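Local atomic coordinates of 182aa long hypothetical protein (Pyrococcus horikoshii, PDB entry 2GAN), a protein that is of unknown function but, as a member of the GNAT family, probably transfers an acetyl group from acetyl-CoA to a substrate not yet identified. Residues Thr12-Leu17 and Pro56-Arg61; Leu18-Arg23 and Asn76-Thr81; Gly93-Pro98 and Val145-Leu150. All blocks are in the same frame, centred on the assembly; numbering follows the deposited sequence.

Interaction 1: Thr12-Leu17 and Pro56-Arg61; sequences TVKDEL and PFLKFR. With SO4 (sulfate ion), chain D.
Lys-14, in the first turn of helix 14-27, and Leu-58, midway along helix 47-65, meet without a hydrogen bond, mostly through aliphatic carbon. The lysine's CB heads toward the neighbouring helix. With CG anti to the backbone N (chi1 -173°), CG is set 3.9 Å from Leu-58 CD2; the chain then bends at its next two torsions and turns back, so that NZ forms a salt bridge with Asp-15 OD1 (2.9 Å) on its own helix. Leu-58 CD2 also rests against the Lys-14 carbonyl O at 3.7 Å and lies 4.3 Å from Leu-17 CB. Leu-17 and Leu-58 both go on to touch Phe-111 of strand 106-114. Beyond Leu-58, Arg-61 lays its guanidinium against CZ of Phe-57 and turns its edge to a sulfate, where NH1 and NH2 both donate to O4, NH1 at 2.7 Å. A leucine here would probably leave O4 without these two N-H donors and Phe-57 CZ without the flat group that lies against it. Phe-111 N is also hydrogen-bonded to the sulfate. Two early helices packed side by side on the central sheet are characteristic of the GNAT fold.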
loop_
_atom_site.group_PDB
_atom_site.type_symbol
_atom_site.label_atom_id
_atom_site.label_comp_id
_atom_site.label_asym_id
_atom_site.label_seq_id
_atom_site.Cartn_x
_atom_site.Cartn_y
_atom_site.Cartn_z
ATOM N N THR A 12 1.591 28.501 -11.294
ATOM C CA THR A 12 0.272 29.015 -11.660
ATOM C C THR A 12 -0.896 28.031 -11.503
ATOM O O THR A 12 -2.046 28.406 -11.709
ATOM C CB THR A 12 0.258 29.566 -13.112
ATOM O OG1 THR A 12 0.624 28.530 -14.040
ATOM C CG2 THR A 12 1.232 30.731 -13.240
ATOM N N VAL A 13 -0.619 26.782 -11.146
ATOM C CA VAL A 13 -1.702 25.815 -10.962
ATOM C C VAL A 13 -1.724 25.266 -9.540
ATOM O O VAL A 13 -2.329 24.230 -9.270
ATOM C CB VAL A 13 -1.594 24.637 -11.954
ATOM C CG1 VAL A 13 -1.819 25.132 -13.376
ATOM C CG2 VAL A 13 -0.232 23.971 -11.839
ATOM N N LYS A 14 -1.079 25.985 -8.627
ATOM C CA LYS A 14 -1.003 25.561 -7.235
ATOM C C LYS A 14 -2.369 25.268 -6.603
ATOM O O LYS A 14 -2.559 24.233 -5.960
ATOM C CB LYS A 14 -0.257 26.622 -6.419
ATOM C CG LYS A 14 0.029 26.225 -4.978
ATOM C CD LYS A 14 -1.026 26.767 -4.042
ATOM C CE LYS A 14 -0.969 28.285 -3.991
ATOM N NZ LYS A 14 -2.077 28.835 -3.163
ATOM N N ASP A 15 -3.318 26.175 -6.793
ATOM C CA ASP A 15 -4.649 26.012 -6.224
ATOM C C ASP A 15 -5.345 24.755 -6.732
ATOM O O ASP A 15 -5.898 23.972 -5.945
ATOM C CB ASP A 15 -5.493 27.251 -6.514
ATOM C CG ASP A 15 -4.935 28.495 -5.834
ATOM O OD1 ASP A 15 -4.432 28.361 -4.698
ATOM O OD2 ASP A 15 -5.008 29.590 -6.426
ATOM N N GLU A 16 -5.313 24.556 -8.045
ATOM C CA GLU A 16 -5.938 23.379 -8.637
ATOM C C GLU A 16 -5.248 22.109 -8.142
ATOM O O GLU A 16 -5.906 21.116 -7.853
ATOM C CB GLU A 16 -5.891 23.442 -10.171
ATOM C CG GLU A 16 -6.606 22.248 -10.805
ATOM C CD GLU A 16 -6.922 22.430 -12.279
ATOM O OE1 GLU A 16 -6.408 23.382 -12.907
ATOM O OE2 GLU A 16 -7.679 21.597 -12.814
ATOM N N LEU A 17 -3.921 22.151 -8.042
ATOM C CA LEU A 17 -3.150 21.005 -7.567
ATOM C C LEU A 17 -3.422 20.730 -6.082
ATOM O O LEU A 17 -3.600 19.580 -5.670
ATOM C CB LEU A 17 -1.650 21.237 -7.787
ATOM C CG LEU A 17 -1.133 21.139 -9.230
ATOM C CD1 LEU A 17 0.316 21.612 -9.309
ATOM C CD2 LEU A 17 -1.242 19.690 -9.713
ATOM N N PRO A 56 2.599 24.998 2.029
ATOM C CA PRO A 56 3.979 25.504 2.001
ATOM C C PRO A 56 4.931 24.573 1.226
ATOM O O PRO A 56 5.781 25.033 0.467
ATOM C CB PRO A 56 4.336 25.611 3.486
ATOM C CG PRO A 56 2.991 25.864 4.130
ATOM C CD PRO A 56 2.123 24.870 3.416
ATOM N N PHE A 57 4.767 23.266 1.416
ATOM C CA PHE A 57 5.585 22.261 0.738
ATOM C C PHE A 57 5.394 22.355 -0.783
ATOM O O PHE A 57 6.359 22.416 -1.535
ATOM C CB PHE A 57 5.194 20.862 1.246
ATOM C CG PHE A 57 6.050 19.742 0.705
ATOM C CD1 PHE A 57 7.434 19.746 0.886
ATOM C CD2 PHE A 57 5.465 18.670 0.025
ATOM C CE1 PHE A 57 8.226 18.699 0.398
ATOM C CE2 PHE A 57 6.246 17.620 -0.466
ATOM C CZ PHE A 57 7.630 17.636 -0.280
ATOM N N LEU A 58 4.141 22.378 -1.223
ATOM C CA LEU A 58 3.816 22.463 -2.642
ATOM C C LEU A 58 4.342 23.761 -3.256
ATOM O O LEU A 58 4.933 23.758 -4.341
ATOM C CB LEU A 58 2.292 22.380 -2.837
ATOM C CG LEU A 58 1.672 22.485 -4.239
ATOM C CD1 LEU A 58 2.150 21.348 -5.141
ATOM C CD2 LEU A 58 0.161 22.455 -4.113
ATOM N N LYS A 59 4.128 24.874 -2.560
ATOM C CA LYS A 59 4.581 26.164 -3.071
ATOM C C LYS A 59 6.068 26.078 -3.401
ATOM O O LYS A 59 6.495 26.475 -4.487
ATOM C CB LYS A 59 4.334 27.271 -2.039
ATOM C CG LYS A 59 4.540 28.675 -2.585
ATOM C CD LYS A 59 4.097 29.738 -1.588
ATOM C CE LYS A 59 4.250 31.138 -2.177
ATOM N NZ LYS A 59 3.791 32.204 -1.230
ATOM N N PHE A 60 6.851 25.549 -2.465
ATOM C CA PHE A 60 8.281 25.405 -2.672
ATOM C C PHE A 60 8.643 24.506 -3.849
ATOM O O PHE A 60 9.473 24.871 -4.675
ATOM C CB PHE A 60 8.962 24.877 -1.404
ATOM C CG PHE A 60 10.350 24.330 -1.643
ATOM C CD1 PHE A 60 10.560 22.955 -1.769
ATOM C CD2 PHE A 60 11.440 25.191 -1.767
ATOM C CE1 PHE A 60 11.830 22.444 -2.017
ATOM C CE2 PHE A 60 12.720 24.697 -2.016
ATOM C CZ PHE A 60 12.916 23.319 -2.141
ATOM N N ARG A 61 8.027 23.330 -3.925
ATOM C CA ARG A 61 8.343 22.399 -5.004
ATOM C C ARG A 61 8.029 22.956 -6.382
ATOM O O ARG A 61 8.800 22.781 -7.323
ATOM C CB ARG A 61 7.575 21.097 -4.818
ATOM C CG ARG A 61 7.845 20.403 -3.514
ATOM C CD ARG A 61 7.087 19.102 -3.493
ATOM N NE ARG A 61 7.964 17.949 -3.655
ATOM C CZ ARG A 61 7.521 16.720 -3.903
ATOM N NH1 ARG A 61 6.222 16.501 -4.021
ATOM N NH2 ARG A 61 8.371 15.713 -4.012
HETATM S S SO4 D . 6.222 12.838 -3.944
HETATM O O1 SO4 D . 4.888 12.273 -4.229
HETATM O O2 SO4 D . 7.258 11.788 -4.075
HETATM O O3 SO4 D . 6.224 13.364 -2.567
HETATM O O4 SO4 D . 6.514 13.917 -4.899
#

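Interaction 2: Leu18-Arg23 and Asn76-Thr81; sequences LELMFR and NRIIGT
Helix 18-23 passes over strand 78-81 at 77°, the two axes 9.7 Å apart, with Leu-20 nearest Ile-79 by CA and its side chain reaching Ile-78 and Thr-81. A single methyl carries most of the contact. The first torsion of Leu-20, near 180° (chi1 166°), carries CG toward the strand, and chi2 (53°) then presents CD2, which lies 4.0 Å from Ile-78 CG2, the two side chains crossing at about a right angle, and 3.9 Å from Thr-81 CG2, met tip to tip. Residues three apart on a regular strand would face opposite sides of the sheet. Here a classic beta bulge intervenes: Ile-79 and Gly-80 both face Tyr-72 of the adjoining strand 68-74, so Ile-78 and Thr-81 can both offer a methyl to the helix, within the mixed sheet of this GNAT fold. Ile-79 points away from the helix, and its side chain touches Phe-118. While the methyl of Thr-81 meets the leucine, its buried OG1 is hydrogen-bonded to Phe-111 O on strand 106-114. Just before Ile-78, Arg-77 grips Asn-76 O side-on with NE and NH2, the NE bond measuring 3.0 Å.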
loop_
_atom_site.group_PDB
_atom_site.type_symbol
_atom_site.label_atom_id
_atom_site.label_comp_id
_atom_site.label_asym_id
_atom_site.label_seq_id
_atom_site.Cartn_x
_atom_site.Cartn_y
_atom_site.Cartn_z
ATOM N N LEU A 18 -3.461 21.790 -5.283
ATOM C CA LEU A 18 -3.721 21.649 -3.855
ATOM C C LEU A 18 -4.991 20.832 -3.602
ATOM O O LEU A 18 -4.996 19.901 -2.791
ATOM C CB LEU A 18 -3.872 23.031 -3.214
ATOM C CG LEU A 18 -3.923 23.084 -1.686
ATOM C CD1 LEU A 18 -2.621 22.550 -1.114
ATOM C CD2 LEU A 18 -4.136 24.519 -1.237
ATOM N N GLU A 19 -6.063 21.187 -4.308
ATOM C CA GLU A 19 -7.355 20.519 -4.165
ATOM C C GLU A 19 -7.308 19.076 -4.677
ATOM O O GLU A 19 -7.977 18.189 -4.138
ATOM C CB GLU A 19 -8.438 21.335 -4.894
ATOM C CG GLU A 19 -9.870 20.800 -4.765
ATOM C CD GLU A 19 -10.921 21.878 -5.012
ATOM O OE1 GLU A 19 -10.634 22.835 -5.766
ATOM O OE2 GLU A 19 -12.041 21.765 -4.461
ATOM N N LEU A 20 -6.520 18.840 -5.721
ATOM C CA LEU A 20 -6.379 17.486 -6.252
ATOM C C LEU A 20 -5.660 16.642 -5.188
ATOM O O LEU A 20 -6.063 15.512 -4.893
ATOM C CB LEU A 20 -5.569 17.501 -7.560
ATOM C CG LEU A 20 -5.047 16.155 -8.097
ATOM C CD1 LEU A 20 -6.187 15.154 -8.198
ATOM C CD2 LEU A 20 -4.393 16.352 -9.462
HETATM N N MSE A 21 -4.612 17.199 -4.587
HETATM C CA MSE A 21 -3.873 16.465 -3.571
HETATM C C MSE A 21 -4.714 16.182 -2.328
HETATM O O MSE A 21 -4.511 15.168 -1.654
HETATM C CB MSE A 21 -2.586 17.215 -3.195
HETATM C CG MSE A 21 -1.586 17.310 -4.348
HETATM SE SE MSE A 21 -1.123 15.550 -5.070
HETATM C CE MSE A 21 0.530 15.287 -4.127
ATOM N N PHE A 22 -5.655 17.068 -2.020
ATOM C CA PHE A 22 -6.517 16.859 -0.856
ATOM C C PHE A 22 -7.496 15.721 -1.118
ATOM O O PHE A 22 -7.732 14.876 -0.251
ATOM C CB PHE A 22 -7.308 18.123 -0.528
ATOM C CG PHE A 22 -8.372 17.913 0.510
ATOM C CD1 PHE A 22 -8.037 17.481 1.792
ATOM C CD2 PHE A 22 -9.709 18.123 0.201
ATOM C CE1 PHE A 22 -9.020 17.257 2.752
ATOM C CE2 PHE A 22 -10.703 17.902 1.153
ATOM C CZ PHE A 22 -10.359 17.469 2.432
ATOM N N ARG A 23 -8.068 15.698 -2.314
ATOM C CA ARG A 23 -9.013 14.646 -2.651
ATOM C C ARG A 23 -8.304 13.298 -2.569
ATOM O O ARG A 23 -8.891 12.298 -2.167
ATOM C CB ARG A 23 -9.620 14.915 -4.041
ATOM C CG ARG A 23 -10.587 16.114 -4.040
ATOM C CD ARG A 23 -11.136 16.469 -5.423
ATOM N NE ARG A 23 -11.783 15.324 -6.057
ATOM C CZ ARG A 23 -11.293 14.670 -7.107
ATOM N NH1 ARG A 23 -10.153 15.048 -7.661
ATOM N NH2 ARG A 23 -11.933 13.611 -7.584
ATOM N N ASN A 76 -9.312 20.904 -20.178
ATOM C CA ASN A 76 -8.665 21.931 -19.345
ATOM C C ASN A 76 -8.741 21.676 -17.844
ATOM O O ASN A 76 -8.726 22.618 -17.047
ATOM C CB ASN A 76 -9.276 23.303 -19.634
ATOM C CG ASN A 76 -9.171 23.693 -21.090
ATOM O OD1 ASN A 76 -9.848 24.602 -21.550
ATOM N ND2 ASN A 76 -8.311 23.010 -21.820
ATOM N N ARG A 77 -8.811 20.409 -17.458
ATOM C CA ARG A 77 -8.887 20.049 -16.050
ATOM C C ARG A 77 -7.787 19.037 -15.723
ATOM O O ARG A 77 -7.675 18.001 -16.377
ATOM C CB ARG A 77 -10.258 19.443 -15.742
ATOM C CG ARG A 77 -10.857 19.894 -14.428
ATOM C CD ARG A 77 -11.752 21.123 -14.595
ATOM N NE ARG A 77 -11.087 22.230 -15.276
ATOM C CZ ARG A 77 -11.673 23.392 -15.567
ATOM N NH1 ARG A 77 -12.941 23.604 -15.230
ATOM N NH2 ARG A 77 -10.996 24.339 -16.205
ATOM N N ILE A 78 -6.987 19.343 -14.705
ATOM C CA ILE A 78 -5.897 18.473 -14.294
ATOM C C ILE A 78 -6.399 17.241 -13.555
ATOM O O ILE A 78 -6.927 17.356 -12.448
ATOM C CB ILE A 78 -4.908 19.229 -13.369
ATOM C CG1 ILE A 78 -4.314 20.424 -14.109
ATOM C CG2 ILE A 78 -3.803 18.290 -12.899
ATOM C CD1 ILE A 78 -3.387 21.279 -13.257
ATOM N N ILE A 79 -6.250 16.066 -14.164
ATOM C CA ILE A 79 -6.680 14.828 -13.509
ATOM C C ILE A 79 -5.505 13.861 -13.332
ATOM O O ILE A 79 -5.700 12.675 -13.058
ATOM C CB ILE A 79 -7.812 14.096 -14.290
ATOM C CG1 ILE A 79 -7.350 13.751 -15.708
ATOM C CG2 ILE A 79 -9.062 14.964 -14.346
ATOM C CD1 ILE A 79 -8.419 13.037 -16.521
ATOM N N GLY A 80 -4.287 14.377 -13.492
ATOM C CA GLY A 80 -3.091 13.565 -13.334
ATOM C C GLY A 80 -1.860 14.450 -13.342
ATOM O O GLY A 80 -1.836 15.461 -14.032
ATOM N N THR A 81 -0.834 14.087 -12.582
ATOM C CA THR A 81 0.386 14.900 -12.545
ATOM C C THR A 81 1.639 14.045 -12.475
ATOM O O THR A 81 1.596 12.891 -12.047
ATOM C CB THR A 81 0.459 15.795 -11.287
ATOM O OG1 THR A 81 0.716 14.958 -10.147
ATOM C CG2 THR A 81 -0.819 16.554 -11.079
#

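Interaction 3: Gly93-Pro98 and Val145-Leu150; sequences GIWWVP and VTFPNL
Val-145 sits squarely over the indole of Trp-96, and this CH-pi contact dominates the meeting of the loop 93-98 with the end of strand 141-146. Its CB stands 3.4 Å from the centroid of the six-membered ring, only 10° off the ring normal. The two methyls stand near the two ends of the fusion bond: CG1 3.5 Å from CE2, next to NE1, and CG2 by CD2 and CG. With Trp-96 CG between its backbone N and carbonyl carbon (chi1 54°), the indole can turn this face to the valine. On the opposite face of the indole, Ile-94 CG2 and Val-97 CG2 press near the rim, which leaves the ring clamped between aliphatic groups.

The type I turn from Ile-94 to Val-97, closed by a 3.0 Å bond from Val-97 N to Ile-94 O, carries both tryptophans. In GNAT proteins the strands corresponding to 106-114 and 141-146 commonly splay apart to admit acetyl-CoA; here Trp-96 touches Leu-108 of the first and Val-145 of the second, bridging the pair.

Aromatic contacts form the second group. Trp-95 CZ2, at the edge of its ring, meets Phe-147 CE1 at 3.6 Å. Trp-96 in turn brings CD1 over the rim of one face of Trp-95, 3.5 Å above its plane.

Contacts with the second subunit make the third. Phe-171 of that subunit packs on Val-145 and meets the Trp-95 ring with the planes at about 85°, while Thr-146 pairs antiparallel with a strand of the same subunit, so the sheet continues across the dimer interface.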
loop_
_atom_site.group_PDB
_atom_site.type_symbol
_atom_site.label_atom_id
_atom_site.label_comp_id
_atom_site.label_asym_id
_atom_site.label_seq_id
_atom_site.Cartn_x
_atom_site.Cartn_y
_atom_site.Cartn_z
ATOM N N GLY A 93 18.994 19.637 -2.652
ATOM C CA GLY A 93 18.630 19.480 -1.252
ATOM C C GLY A 93 17.479 18.515 -1.043
ATOM O O GLY A 93 16.759 18.607 -0.052
ATOM N N ILE A 94 17.290 17.589 -1.977
ATOM C CA ILE A 94 16.217 16.620 -1.848
ATOM C C ILE A 94 16.554 15.723 -0.668
ATOM O O ILE A 94 17.522 14.960 -0.705
ATOM C CB ILE A 94 16.059 15.827 -3.142
ATOM C CG1 ILE A 94 15.666 16.802 -4.250
ATOM C CG2 ILE A 94 14.958 14.772 -2.999
ATOM C CD1 ILE A 94 16.068 16.347 -5.605
ATOM N N TRP A 95 15.732 15.825 0.373
ATOM C CA TRP A 95 15.954 15.107 1.625
ATOM C C TRP A 95 16.277 13.616 1.565
ATOM O O TRP A 95 17.066 13.130 2.372
ATOM C CB TRP A 95 14.775 15.342 2.590
ATOM C CG TRP A 95 13.522 14.585 2.249
ATOM C CD1 TRP A 95 12.517 14.989 1.416
ATOM C CD2 TRP A 95 13.162 13.273 2.703
ATOM N NE1 TRP A 95 11.553 14.009 1.321
ATOM C CE2 TRP A 95 11.925 12.946 2.099
ATOM C CE3 TRP A 95 13.765 12.343 3.553
ATOM C CZ2 TRP A 95 11.277 11.725 2.327
ATOM C CZ3 TRP A 95 13.122 11.129 3.781
ATOM C CH2 TRP A 95 11.891 10.832 3.169
ATOM N N TRP A 96 15.695 12.882 0.624
ATOM C CA TRP A 96 15.976 11.451 0.565
ATOM C C TRP A 96 17.141 11.071 -0.358
ATOM O O TRP A 96 17.609 9.938 -0.322
ATOM C CB TRP A 96 14.711 10.664 0.166
ATOM C CG TRP A 96 14.055 11.132 -1.101
ATOM C CD1 TRP A 96 13.121 12.136 -1.230
ATOM C CD2 TRP A 96 14.329 10.670 -2.429
ATOM N NE1 TRP A 96 12.816 12.323 -2.550
ATOM C CE2 TRP A 96 13.540 11.440 -3.309
ATOM C CE3 TRP A 96 15.173 9.683 -2.958
ATOM C CZ2 TRP A 96 13.562 11.251 -4.699
ATOM C CZ3 TRP A 96 15.199 9.493 -4.338
ATOM C CH2 TRP A 96 14.398 10.277 -5.194
ATOM N N VAL A 97 17.625 12.017 -1.158
ATOM C CA VAL A 97 18.712 11.744 -2.103
ATOM C C VAL A 97 20.145 11.596 -1.566
ATOM O O VAL A 97 20.772 12.560 -1.144
ATOM C CB VAL A 97 18.728 12.802 -3.229
ATOM C CG1 VAL A 97 19.927 12.577 -4.148
ATOM C CG2 VAL A 97 17.435 12.705 -4.035
ATOM N N PRO A 98 20.693 10.371 -1.612
ATOM C CA PRO A 98 22.055 10.139 -1.125
ATOM C C PRO A 98 23.116 10.625 -2.119
ATOM O O PRO A 98 22.818 10.941 -3.277
ATOM C CB PRO A 98 22.096 8.627 -0.944
ATOM C CG PRO A 98 21.312 8.158 -2.133
ATOM C CD PRO A 98 20.107 9.120 -2.129
ATOM N N VAL A 145 11.296 7.471 -5.282
ATOM C CA VAL A 145 11.388 7.132 -3.871
ATOM C C VAL A 145 10.016 6.640 -3.442
ATOM O O VAL A 145 9.003 7.096 -3.966
ATOM C CB VAL A 145 11.795 8.354 -2.995
ATOM C CG1 VAL A 145 10.693 9.413 -3.001
ATOM C CG2 VAL A 145 12.080 7.892 -1.571
ATOM N N THR A 146 9.989 5.689 -2.516
ATOM C CA THR A 146 8.731 5.155 -2.026
ATOM C C THR A 146 8.861 4.933 -0.534
ATOM O O THR A 146 9.954 4.735 -0.019
ATOM C CB THR A 146 8.373 3.818 -2.699
ATOM O OG1 THR A 146 9.311 2.824 -2.283
ATOM C CG2 THR A 146 8.418 3.957 -4.203
ATOM N N PHE A 147 7.729 4.941 0.143
ATOM C CA PHE A 147 7.696 4.783 1.582
ATOM C C PHE A 147 6.954 3.513 1.979
ATOM O O PHE A 147 5.730 3.488 2.028
ATOM C CB PHE A 147 7.020 6.011 2.156
ATOM C CG PHE A 147 7.543 7.293 1.576
ATOM C CD1 PHE A 147 8.833 7.725 1.871
ATOM C CD2 PHE A 147 6.758 8.058 0.720
ATOM C CE1 PHE A 147 9.336 8.897 1.325
ATOM C CE2 PHE A 147 7.249 9.234 0.165
ATOM C CZ PHE A 147 8.543 9.658 0.469
ATOM N N PRO A 148 7.698 2.444 2.293
ATOM C CA PRO A 148 7.076 1.172 2.677
ATOM C C PRO A 148 6.117 1.202 3.868
ATOM O O PRO A 148 5.188 0.400 3.927
ATOM C CB PRO A 148 8.282 0.245 2.896
ATOM C CG PRO A 148 9.361 1.180 3.317
ATOM C CD PRO A 148 9.166 2.374 2.415
ATOM N N ASN A 149 6.307 2.127 4.803
ATOM C CA ASN A 149 5.413 2.176 5.954
ATOM C C ASN A 149 3.994 2.569 5.531
ATOM O O ASN A 149 3.085 2.623 6.357
ATOM C CB ASN A 149 5.929 3.161 7.016
ATOM C CG ASN A 149 5.526 4.595 6.728
ATOM O OD1 ASN A 149 6.127 5.271 5.896
ATOM N ND2 ASN A 149 4.487 5.060 7.412
ATOM N N LEU A 150 3.808 2.847 4.243
ATOM C CA LEU A 150 2.499 3.221 3.742
ATOM C C LEU A 150 1.749 2.026 3.159
ATOM O O LEU A 150 0.632 2.167 2.651
ATOM C CB LEU A 150 2.632 4.335 2.705
ATOM C CG LEU A 150 3.253 5.601 3.319
ATOM C CD1 LEU A 150 3.327 6.697 2.263
ATOM C CD2 LEU A 150 2.399 6.075 4.509
#

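Interactions 1 and 2 use successive turns of helix 14-27 and touch directly: Glu-16 OE2 reaches Ile-78 N at 3.0 Å, probably as a hydrogen bond, and Leu-17 CD2 packs against Thr-81 CG2 at 3.4 Å. Their centres are 11 Å apart. Interaction 3 stands farther off, its centre about 20 Å from that of interaction 1 and 22 Å from that of interaction 2, but it reaches the same sheet as interaction 2. The sulfate spans part of the gap: Arg-61 of interaction 1 holds it, and the side chain of Val-145 in interaction 3 lies about 4 Å away. Although probably from the crystallisation liquor, the ion may mark the acetyl-CoA cleft between strands 106-114 and 141-146.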